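Local coordinates for protein putative branched-chain amino acid ABC transporter (Chromobacterium violaceum, PDB 4PYR) that is probably an LppC-family lipoprotein with a periplasmic-binding-protein fold that binds glutathione and may regulate an enzyme, at residues Arg111-Leu116 against Lys140-Glu145; Met157-Asn162 against Ala186-Ser191; Gly201-Asn206 against Phe219-Trp224; Leu253-Tyr258 against Asp276-Asp281. One frame throughout, in Å; residues are numbered along the deposited sequence. Where two conformers were deposited one is given.

Contact 1: residues Arg111-Leu116 against Lys140-Glu145; sequences RQLARL and KAFADE
Ala-114 and Phe-142 form the apolar half of this helix-helix contact, and Arg-115 with Glu-145 the polar half. The short axes approach to 8.0 Å and cross at -43°, with Arg-111 and Phe-142 nearest in the backbone. Phe-142 starts out with CG anti to its amide nitrogen (chi1 -177°), which swings the ring back across the gap. Ala-114 CB then sits over one ring face, 3.9 Å from the Phe-142 centroid and close to the ring normal: a CH-pi contact. Leu-113 adds a branch at the same end of the ring, its CD2 being 4.1 Å from Phe-142 CE2.

Glu-145 also leaves its backbone anti to N but bends at chi2. Its CG therefore rests against Ala-114 CB at 3.9 Å, and its carboxylate rises between the two arginines. Arg-115, bent at chi3, turns NH1 onto Glu-145 OE2 at 2.9 Å, a salt bridge in which the oxygen lies in the guanidinium plane. The same donor meets the carboxylate from above, 77° out of its plane, and the two flat groups stand nearly perpendicular. Arg-111 touches this carboxylate through its aliphatic part instead, CD lying 3.5 Å from Glu-145 OE1. Its guanidinium reaches the other helix through a water that donates to Ala-141 O at 2.9 Å and accepts only a weak bond from Arg-111 NH1.

Helices 106-119 and 133-150 both pack on the mixed sheet: Phe-142 continues inward onto Met-117 of helix 106-119 and Leu-127 of strand 125-129, and Leu-116 packs on Ile-220 of strand 218-220.

Contact 2: residues Met157-Asn162 against Ala186-Ser191; sequences MAFDAN and AARLKS
Phe-159 and Leu-189 join the loop that leaves edge strand 155-158 to helix 183-192, one of the helices covering the mixed sheet of this lobe. Their side chains run past one another in opposite directions. Phe-159 brings its CE1 corner to 4.0 Å from Leu-189 CB, and Leu-189 CD2 lies 4.1 Å from that same CE1, so the leucine follows one side of the ring. Having CG anti to the backbone N (chi1 -174°) directs the ring from the loop toward the helix.

The preceding residue, Arg-188, is extended from CG to NE and spans the gap beside the phenyl group. Its CD comes to the ring edge, 4.5 Å from Phe-159 CZ, and the guanidinium goes on to the carbonyl of Ala-161. That oxygen lies near the guanidinium plane, but the 2.4 Å between Arg-188 NH1 and Ala-161 O is too short for a normal hydrogen bond, and the placing of this exposed group is doubtful in detail.

The loop carrying that carbonyl is shaped locally by an Asx turn: Asn-162 N donates to Asp-160 OD1 at 3.1 Å. Inward, Phe-159 and Leu-189 both reach Leu-167 of helix 165-172 and Val-128 of strand 125-129. Helices packed on a parallel part of the sheet, here beside strands 155-158 and 125-129, are typical of the layered alpha/beta lobes of periplasmic-binding proteins.

Contact 3: residues Gly201-Asn206 against Phe219-Trp224; sequences GTSQLN and FIDMPW
Asn-206 and Asp-221 are joined by the one hydrogen bond between the segments that is not weak. Asn-206 ND2 donates to Asp-221 OD2 at 2.9 Å, with an N-H...O angle of 149°. The bond arrives on the anti side of the oxygen, tilted moderately out of the carboxylate plane, and the amide and carboxylate planes are almost perpendicular (86°). Asn-206 also touches aromatic carbon: its ND2 is 3.4 Å from Phe-219 CE2 and its CB lies 3.6 Å from the same atom. Phe-219 has CG in the crowded position between N and the carbonyl carbon (chi1 72°), which brings CE2 of the ring to Asn-206. Ser-203 contributes its CB, 3.4 Å from Asp-221 OD1, while its hydroxyl is bonded to Glu-109 on helix 106-119.

The segments follow two adjacent parallel strands, 199-201 and 218-220, of the lobe's mixed sheet. Here their backbone pairing is slack, the bond from Ile-220 N to Gly-201 O being weak, and beyond Ser-203 and Asp-221 the chains diverge: 201-206 turns into a 3-10 segment at 203-205, with Asn-206 just after it, and 219-224 enters helix 223-226, with Met-222 at the N-cap position.

Further donors fix the buried carboxylate. Asp-221 OD1 accepts from Met-222 N at 2.8 Å, and OD2 has a salt bridge to Arg-249 of helix 245-265, a charge that would be expected to favour the ionised form. Arg-249 also donates to Asn-206 O, so one arginine ties both partners to that helix. Beyond them, Thr-202 and Ile-220 pack against helix 106-119.

Contact 4: residues Leu253-Tyr258 against Asp276-Asp281; sequences LGIDAY and DGVTGD
The carboxylate of Asp-256 is the flat group of this contact, and the tight turn carrying Val-278 and Thr-279 supplies its donors. At its edge, Val-278 N meets the syn lone pair of OD1 at 2.8 Å, and the Thr-279 hydroxyl OG1 donates to the anti lone pair of OD2, also at 2.8 Å. Out of its plane by 36° comes Thr-279 N, which gives OD2 a second bond of 2.8 Å. Three donors thus hold the group against rotation. Gly-277 lies close as well, with CA 3.1 Å from Asp-256 OD2. Arg-259 forms a salt bridge with OD1, which probably steadies the negative charge in this buried setting.

Thr-279 serves twice because OG1 lies between N and the carbonyl carbon (chi1 68°), putting the hydroxyl and the amide of one residue within reach of the same oxygen. Its methyl, CG2, rests 3.7 Å from Leu-253 N on the helix. Alongside, Ile-255 CG2 and Val-278 CG2 touch at 3.9 Å, their side chains crossing at about a right angle.

Gly-277 to Gly-280 form a type I beta turn, with Gly-280 N bonded to Gly-277 O at 3.2 Å; the carboxylate accepts from both central amides of this turn. The turn joins antiparallel strands 274-277 and 280-284 and presents its tip to helix 245-265. Val-278 also packs on helix 231-235, Thr-279 on Met-222, and Leu-253, on the same helix 245-265, lines the glutathione pocket.

How the contacts relate
Contacts 3 and 4 are buried, contact 1 partly so, and contact 2 lies at the surface. The chemistry follows the burial: in contacts 3 and 4 an aspartate is satisfied by several donors, whereas the ion pair of contact 1 and the arginine of contact 2 lie beside the apolar packing. Contacts 2, 3 and 4 all reach the mixed sheet. Contact 1 adds helices on the face opposite that covered in contact 2: Phe-142 meets Leu-127, while Phe-159 and Leu-189 meet Val-128, next on strand 125-129. It touches contact 3 where Leu-113 packs on Gly-201. Contacts 3 and 4 adjoin through Trp-224 and Val-278; contact 4 lies on helix 245-265, which contact 3 meets through Arg-249.

Contact 1: residues Arg111-Leu116 against Lys140-Glu145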
# COMPACT_ATOMS: atom_id res chain seq x y z
N ARG A 111 0.20 -11.32 0.20
CA ARG A 111 1.36 -12.18 0.29
C ARG A 111 1.89 -12.19 1.73
O ARG A 111 2.21 -13.24 2.30
CB ARG A 111 2.42 -11.69 -0.67
CG ARG A 111 2.13 -12.03 -2.11
CD ARG A 111 3.41 -11.82 -2.92
NE ARG A 111 3.50 -10.42 -3.31
CZ ARG A 111 2.82 -9.90 -4.33
NH1 ARG A 111 2.01 -10.66 -5.09
NH2 ARG A 111 2.95 -8.61 -4.61
N GLN A 112 2.04 -11.01 2.31
CA GLN A 112 2.45 -10.95 3.67
C GLN A 112 1.55 -11.65 4.65
O GLN A 112 2.05 -12.32 5.55
CB GLN A 112 2.58 -9.52 4.06
CG GLN A 112 3.85 -8.94 3.45
CD GLN A 112 3.96 -7.53 3.91
OE1 GLN A 112 4.10 -7.28 5.13
NE2 GLN A 112 3.79 -6.58 2.97
N LEU A 113 0.24 -11.54 4.45
CA LEU A 113 -0.65 -12.21 5.35
C LEU A 113 -0.43 -13.73 5.34
O LEU A 113 -0.45 -14.37 6.39
CB LEU A 113 -2.10 -11.90 4.98
CG LEU A 113 -3.09 -12.31 6.05
CD1 LEU A 113 -2.93 -11.43 7.28
CD2 LEU A 113 -4.48 -12.21 5.44
N ALA A 114 -0.17 -14.30 4.17
CA ALA A 114 0.15 -15.70 4.11
C ALA A 114 1.41 -15.99 4.90
O ALA A 114 1.45 -16.97 5.62
CB ALA A 114 0.32 -16.15 2.67
N ARG A 115 2.45 -15.16 4.74
CA ARG A 115 3.65 -15.33 5.52
C ARG A 115 3.45 -15.19 7.03
O ARG A 115 4.01 -15.98 7.80
CB ARG A 115 4.74 -14.37 4.98
CG ARG A 115 5.14 -14.71 3.54
CD ARG A 115 6.45 -14.06 3.14
NE ARG A 115 6.31 -12.63 2.92
CZ ARG A 115 6.03 -12.07 1.74
NH1 ARG A 115 5.83 -12.81 0.65
NH2 ARG A 115 5.93 -10.75 1.65
N LEU A 116 2.60 -14.24 7.45
CA LEU A 116 2.26 -14.04 8.87
C LEU A 116 1.62 -15.29 9.44
O LEU A 116 1.93 -15.76 10.55
CB LEU A 116 1.31 -12.85 9.11
CG LEU A 116 0.72 -12.67 10.53
CD1 LEU A 116 1.79 -12.41 11.57
CD2 LEU A 116 -0.30 -11.54 10.52
N LYS A 140 -6.26 -14.59 -4.75
CA LYS A 140 -5.25 -15.22 -5.65
C LYS A 140 -3.84 -15.02 -5.11
O LYS A 140 -3.04 -15.98 -5.04
CB LYS A 140 -5.42 -14.65 -7.07
CG LYS A 140 -4.30 -15.00 -8.07
CD LYS A 140 -4.26 -16.48 -8.35
CE LYS A 140 -3.45 -16.71 -9.62
NZ LYS A 140 -2.81 -18.05 -9.81
N ALA A 141 -3.52 -13.78 -4.73
CA ALA A 141 -2.20 -13.48 -4.23
C ALA A 141 -1.89 -14.23 -2.95
O ALA A 141 -0.79 -14.72 -2.77
CB ALA A 141 -2.04 -11.98 -4.07
N PHE A 142 -2.88 -14.31 -2.02
CA PHE A 142 -2.69 -15.11 -0.83
C PHE A 142 -2.41 -16.59 -1.17
O PHE A 142 -1.49 -17.22 -0.65
CB PHE A 142 -3.92 -14.96 0.10
CG PHE A 142 -3.77 -15.70 1.39
CD1 PHE A 142 -3.91 -17.08 1.44
CD2 PHE A 142 -3.48 -15.03 2.55
CE1 PHE A 142 -3.71 -17.77 2.62
CE2 PHE A 142 -3.29 -15.71 3.73
CZ PHE A 142 -3.44 -17.07 3.79
N ALA A 143 -3.26 -17.15 -2.00
CA ALA A 143 -3.22 -18.54 -2.33
C ALA A 143 -1.90 -18.88 -3.02
O ALA A 143 -1.29 -19.90 -2.71
CB ALA A 143 -4.38 -18.87 -3.22
N ASP A 144 -1.46 -18.01 -3.90
CA ASP A 144 -0.17 -18.27 -4.59
C ASP A 144 0.99 -18.30 -3.60
O ASP A 144 1.93 -19.15 -3.73
CB ASP A 144 0.08 -17.23 -5.67
CG ASP A 144 -0.75 -17.46 -6.93
OD1 ASP A 144 -1.40 -18.53 -7.07
OD2 ASP A 144 -0.80 -16.57 -7.80
N GLU A 145 1.01 -17.32 -2.70
CA GLU A 145 2.05 -17.25 -1.70
C GLU A 145 2.03 -18.45 -0.75
O GLU A 145 3.06 -19.02 -0.44
CB GLU A 145 1.96 -15.94 -0.92
CG GLU A 145 3.16 -15.72 0.00
CD GLU A 145 4.47 -15.43 -0.73
OE1 GLU A 145 4.53 -14.95 -1.89
OE2 GLU A 145 5.50 -15.62 -0.07
O HOH W 1 1.23 -13.86 -4.59

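Contact 2: residues Met157-Asn162 against Ala186-Ser191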
# COMPACT_ATOMS: atom_id res chain seq x y z
N MSE A 157 -12.43 -21.12 -0.28
CA MSE A 157 -13.86 -21.17 -0.48
C MSE A 157 -14.35 -19.82 -0.92
O MSE A 157 -14.18 -18.84 -0.17
CB MSE A 157 -14.54 -21.55 0.83
CG MSE A 157 -14.07 -22.91 1.32
SE MSE A 157 -15.39 -23.66 2.57
CE MSE A 157 -16.98 -23.50 1.42
N ALA A 158 -15.24 -19.82 -1.92
CA ALA A 158 -15.98 -18.63 -2.31
C ALA A 158 -17.04 -18.32 -1.24
O ALA A 158 -17.78 -19.20 -0.85
CB ALA A 158 -16.68 -18.88 -3.64
N PHE A 159 -17.03 -17.09 -0.73
CA PHE A 159 -18.08 -16.67 0.21
C PHE A 159 -19.45 -16.69 -0.44
O PHE A 159 -19.60 -16.19 -1.54
CB PHE A 159 -17.77 -15.28 0.73
CG PHE A 159 -18.74 -14.84 1.82
CD1 PHE A 159 -18.65 -15.39 3.07
CD2 PHE A 159 -19.70 -13.89 1.57
CE1 PHE A 159 -19.53 -15.02 4.08
CE2 PHE A 159 -20.58 -13.52 2.57
CZ PHE A 159 -20.48 -14.08 3.83
N ASP A 160 -20.45 -17.24 0.29
CA ASP A 160 -21.81 -17.35 -0.16
C ASP A 160 -22.68 -16.76 0.95
O ASP A 160 -22.88 -17.39 1.97
CB ASP A 160 -22.17 -18.83 -0.41
CG ASP A 160 -23.47 -19.00 -1.15
OD1 ASP A 160 -24.38 -18.17 -0.94
OD2 ASP A 160 -23.57 -19.97 -1.91
N ALA A 161 -23.09 -15.51 0.76
CA ALA A 161 -24.00 -14.82 1.71
C ALA A 161 -25.36 -15.50 1.96
O ALA A 161 -25.91 -15.37 3.07
CB ALA A 161 -24.21 -13.39 1.20
N ASN A 162 -25.94 -16.23 0.99
CA ASN A 162 -27.25 -16.83 1.11
C ASN A 162 -27.23 -18.29 1.58
O ASN A 162 -28.27 -18.91 1.79
CB ASN A 162 -27.96 -16.73 -0.25
CG ASN A 162 -28.01 -15.30 -0.75
OD1 ASN A 162 -28.46 -14.41 -0.02
ND2 ASN A 162 -27.51 -15.06 -1.95
N ALA A 186 -17.36 -9.47 5.82
CA ALA A 186 -16.43 -9.98 6.81
C ALA A 186 -16.99 -9.91 8.19
O ALA A 186 -16.81 -10.83 8.99
CB ALA A 186 -15.14 -9.21 6.74
N ALA A 187 -17.68 -8.81 8.46
CA ALA A 187 -18.31 -8.64 9.77
C ALA A 187 -19.42 -9.65 9.98
O ALA A 187 -19.54 -10.22 11.07
CB ALA A 187 -18.83 -7.21 9.92
N ARG A 188 -20.23 -9.89 8.95
CA ARG A 188 -21.26 -10.94 9.04
C ARG A 188 -20.65 -12.32 9.27
O ARG A 188 -21.15 -13.10 10.11
CB ARG A 188 -22.18 -10.94 7.81
CG ARG A 188 -23.16 -12.10 7.79
CD ARG A 188 -23.73 -12.36 6.40
NE ARG A 188 -24.82 -13.29 6.53
CZ ARG A 188 -25.58 -13.77 5.54
NH1 ARG A 188 -25.30 -13.45 4.29
NH2 ARG A 188 -26.54 -14.62 5.81
N LEU A 189 -19.55 -12.63 8.56
CA LEU A 189 -18.97 -13.94 8.71
C LEU A 189 -18.33 -14.08 10.12
O LEU A 189 -18.48 -15.11 10.81
CB LEU A 189 -17.89 -14.12 7.66
CG LEU A 189 -17.13 -15.44 7.70
CD1 LEU A 189 -18.11 -16.60 7.76
CD2 LEU A 189 -16.22 -15.54 6.49
N LYS A 190 -17.63 -13.04 10.58
CA LYS A 190 -17.00 -13.10 11.90
C LYS A 190 -18.02 -13.41 12.99
O LYS A 190 -17.76 -14.24 13.87
CB LYS A 190 -16.23 -11.79 12.18
CG LYS A 190 -15.43 -11.74 13.50
CD LYS A 190 -14.34 -12.79 13.60
CE LYS A 190 -13.52 -12.66 14.88
NZ LYS A 190 -14.19 -13.24 16.04
N SER A 191 -19.23 -12.83 12.86
CA SER A 191 -20.30 -13.06 13.81
C SER A 191 -20.87 -14.50 13.77
O SER A 191 -21.43 -14.97 14.76
CB SER A 191 -21.43 -12.06 13.57
OG SER A 191 -21.02 -10.74 13.88

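Contact 3: residues Gly201-Asn206 against Phe219-Trp224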
# COMPACT_ATOMS: atom_id res chain seq x y z
N GLY A 201 -7.02 -10.84 8.40
CA GLY A 201 -7.29 -10.09 7.18
C GLY A 201 -6.13 -9.12 6.87
O GLY A 201 -5.20 -8.97 7.64
N THR A 202 -6.27 -8.45 5.74
CA THR A 202 -5.41 -7.37 5.35
C THR A 202 -6.02 -6.04 5.78
O THR A 202 -7.05 -6.01 6.46
CB THR A 202 -5.15 -7.35 3.83
OG1 THR A 202 -6.38 -7.08 3.13
CG2 THR A 202 -4.66 -8.66 3.39
N SER A 203 -5.43 -4.93 5.34
CA SER A 203 -5.91 -3.62 5.72
C SER A 203 -7.27 -3.33 5.10
O SER A 203 -7.85 -2.34 5.43
CB SER A 203 -4.90 -2.54 5.31
OG SER A 203 -4.82 -2.36 3.91
N GLN A 204 -7.70 -4.18 4.15
CA GLN A 204 -9.07 -4.18 3.62
C GLN A 204 -10.09 -4.07 4.76
O GLN A 204 -11.11 -3.38 4.61
CB GLN A 204 -9.29 -5.48 2.79
CG GLN A 204 -10.69 -5.66 2.19
CD GLN A 204 -10.82 -7.03 1.56
OE1 GLN A 204 -10.33 -8.05 2.11
NE2 GLN A 204 -11.51 -7.09 0.43
N LEU A 205 -9.80 -4.71 5.90
CA LEU A 205 -10.76 -4.73 7.03
C LEU A 205 -10.73 -3.54 7.94
O LEU A 205 -11.65 -3.34 8.74
CB LEU A 205 -10.55 -6.00 7.85
CG LEU A 205 -10.67 -7.27 7.02
CD1 LEU A 205 -10.49 -8.45 7.94
CD2 LEU A 205 -12.00 -7.35 6.29
N ASN A 206 -9.66 -2.75 7.86
CA ASN A 206 -9.47 -1.61 8.73
C ASN A 206 -9.92 -0.36 8.00
O ASN A 206 -9.19 0.31 7.27
CB ASN A 206 -7.99 -1.53 9.18
CG ASN A 206 -7.76 -0.45 10.23
OD1 ASN A 206 -8.70 0.01 10.88
ND2 ASN A 206 -6.49 -0.05 10.41
N PHE A 219 -4.83 -8.47 11.82
CA PHE A 219 -4.66 -7.91 10.48
C PHE A 219 -3.31 -7.20 10.38
O PHE A 219 -2.61 -7.05 11.36
CB PHE A 219 -5.83 -6.96 10.18
CG PHE A 219 -5.79 -5.67 10.94
CD1 PHE A 219 -6.10 -5.62 12.28
CD2 PHE A 219 -5.46 -4.48 10.29
CE1 PHE A 219 -6.03 -4.43 12.98
CE2 PHE A 219 -5.45 -3.27 10.98
CZ PHE A 219 -5.70 -3.25 12.33
N ILE A 220 -2.94 -6.88 9.15
CA ILE A 220 -1.72 -6.12 8.89
C ILE A 220 -2.10 -4.79 8.29
O ILE A 220 -3.06 -4.67 7.53
CB ILE A 220 -0.71 -6.90 7.99
CG1 ILE A 220 -1.35 -7.34 6.68
CG2 ILE A 220 -0.19 -8.14 8.74
CD1 ILE A 220 -0.35 -7.96 5.73
N ASP A 221 -1.35 -3.76 8.68
CA ASP A 221 -1.57 -2.43 8.17
C ASP A 221 -0.33 -1.59 8.47
O ASP A 221 0.62 -2.07 9.07
CB ASP A 221 -2.83 -1.79 8.81
CG ASP A 221 -3.53 -0.77 7.92
OD1 ASP A 221 -2.96 -0.27 6.95
OD2 ASP A 221 -4.72 -0.45 8.21
N MSE A 222 -0.36 -0.34 8.07
CA MSE A 222 0.71 0.59 8.27
C MSE A 222 1.10 0.84 9.70
O MSE A 222 0.25 0.98 10.56
CB MSE A 222 0.30 1.94 7.75
CG MSE A 222 -0.02 1.91 6.28
SE MSE A 222 -0.23 3.79 5.75
CE MSE A 222 -0.29 3.32 3.82
N PRO A 223 2.41 0.97 9.97
CA PRO A 223 2.87 1.53 11.27
C PRO A 223 2.16 2.82 11.64
O PRO A 223 1.88 3.07 12.84
CB PRO A 223 4.37 1.79 11.01
CG PRO A 223 4.71 0.75 10.03
CD PRO A 223 3.54 0.65 9.08
N TRP A 224 1.82 3.61 10.62
CA TRP A 224 1.13 4.87 10.84
C TRP A 224 -0.12 4.70 11.74
O TRP A 224 -0.43 5.61 12.55
CB TRP A 224 0.75 5.48 9.49
CG TRP A 224 0.15 6.84 9.60
CD1 TRP A 224 -1.14 7.21 9.32
CD2 TRP A 224 0.84 8.04 9.97
NE1 TRP A 224 -1.29 8.56 9.51
CE2 TRP A 224 -0.09 9.10 9.90
CE3 TRP A 224 2.13 8.31 10.38
CZ2 TRP A 224 0.24 10.39 10.24
CZ3 TRP A 224 2.46 9.61 10.70
CH2 TRP A 224 1.53 10.62 10.62

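Contact 4: residues Leu253-Tyr258 against Asp276-Asp281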
# COMPACT_ATOMS: atom_id res chain seq x y z
N LEU A 253 1.41 7.85 2.67
CA LEU A 253 2.16 7.56 1.44
C LEU A 253 2.98 8.78 1.06
O LEU A 253 4.14 8.64 0.63
CB LEU A 253 1.16 7.17 0.32
CG LEU A 253 1.81 6.84 -1.03
CD1 LEU A 253 2.61 5.57 -0.92
CD2 LEU A 253 0.71 6.72 -2.08
N GLY A 254 2.39 9.96 1.19
CA GLY A 254 3.10 11.22 0.95
C GLY A 254 4.32 11.43 1.82
O GLY A 254 5.41 11.85 1.35
N ILE A 255 4.17 11.11 3.11
CA ILE A 255 5.29 11.22 4.03
C ILE A 255 6.41 10.33 3.53
O ILE A 255 7.56 10.78 3.43
CB ILE A 255 4.90 10.81 5.46
CG1 ILE A 255 3.97 11.90 6.03
CG2 ILE A 255 6.12 10.56 6.33
CD1 ILE A 255 3.34 11.52 7.32
N ASP A 256 6.14 9.06 3.32
CA ASP A 256 7.25 8.16 2.87
C ASP A 256 7.79 8.49 1.48
O ASP A 256 8.98 8.24 1.24
CB ASP A 256 6.82 6.71 2.93
CG ASP A 256 6.87 6.12 4.32
OD1 ASP A 256 7.34 6.77 5.29
OD2 ASP A 256 6.45 4.97 4.46
N ALA A 257 6.98 9.08 0.61
CA ALA A 257 7.47 9.47 -0.75
C ALA A 257 8.53 10.58 -0.57
O ALA A 257 9.58 10.55 -1.23
CB ALA A 257 6.31 9.96 -1.63
N TYR A 258 8.24 11.57 0.29
CA TYR A 258 9.18 12.58 0.62
C TYR A 258 10.47 11.93 1.15
O TYR A 258 11.57 12.25 0.67
CB TYR A 258 8.65 13.51 1.69
CG TYR A 258 9.72 14.48 2.11
CD1 TYR A 258 9.87 15.67 1.47
CD2 TYR A 258 10.58 14.21 3.19
CE1 TYR A 258 10.85 16.60 1.88
CE2 TYR A 258 11.57 15.10 3.58
CZ TYR A 258 11.70 16.28 2.91
OH TYR A 258 12.69 17.18 3.26
N ASP A 276 12.54 2.83 7.21
CA ASP A 276 11.53 2.54 8.25
C ASP A 276 10.31 3.43 8.00
O ASP A 276 10.09 4.46 8.66
CB ASP A 276 12.11 2.68 9.68
CG ASP A 276 12.57 4.10 10.04
OD1 ASP A 276 13.04 4.83 9.16
OD2 ASP A 276 12.48 4.48 11.24
N GLY A 277 9.55 3.05 6.98
CA GLY A 277 8.51 3.87 6.46
C GLY A 277 7.34 3.93 7.44
O GLY A 277 7.07 2.96 8.16
N VAL A 278 6.66 5.05 7.45
CA VAL A 278 5.37 5.10 8.16
C VAL A 278 4.35 4.19 7.48
O VAL A 278 3.38 3.79 8.12
CB VAL A 278 4.81 6.51 8.37
CG1 VAL A 278 5.75 7.36 9.15
CG2 VAL A 278 4.39 7.18 7.05
N THR A 279 4.59 3.82 6.20
CA THR A 279 3.68 2.95 5.47
C THR A 279 4.13 1.50 5.56
O THR A 279 3.42 0.60 5.07
CB THR A 279 3.57 3.32 3.97
OG1 THR A 279 4.83 3.04 3.32
CG2 THR A 279 3.14 4.72 3.78
N GLY A 280 5.29 1.26 6.17
CA GLY A 280 5.86 -0.07 6.32
C GLY A 280 7.36 -0.01 6.12
O GLY A 280 7.88 1.05 5.75
N ASP A 281 8.04 -1.09 6.44
CA ASP A 281 9.48 -1.16 6.18
C ASP A 281 9.64 -1.35 4.68
O ASP A 281 9.01 -2.22 4.10
CB ASP A 281 10.14 -2.30 6.96
CG ASP A 281 10.52 -1.92 8.38
OD1 ASP A 281 10.47 -0.74 8.78
OD2 ASP A 281 10.88 -2.86 9.10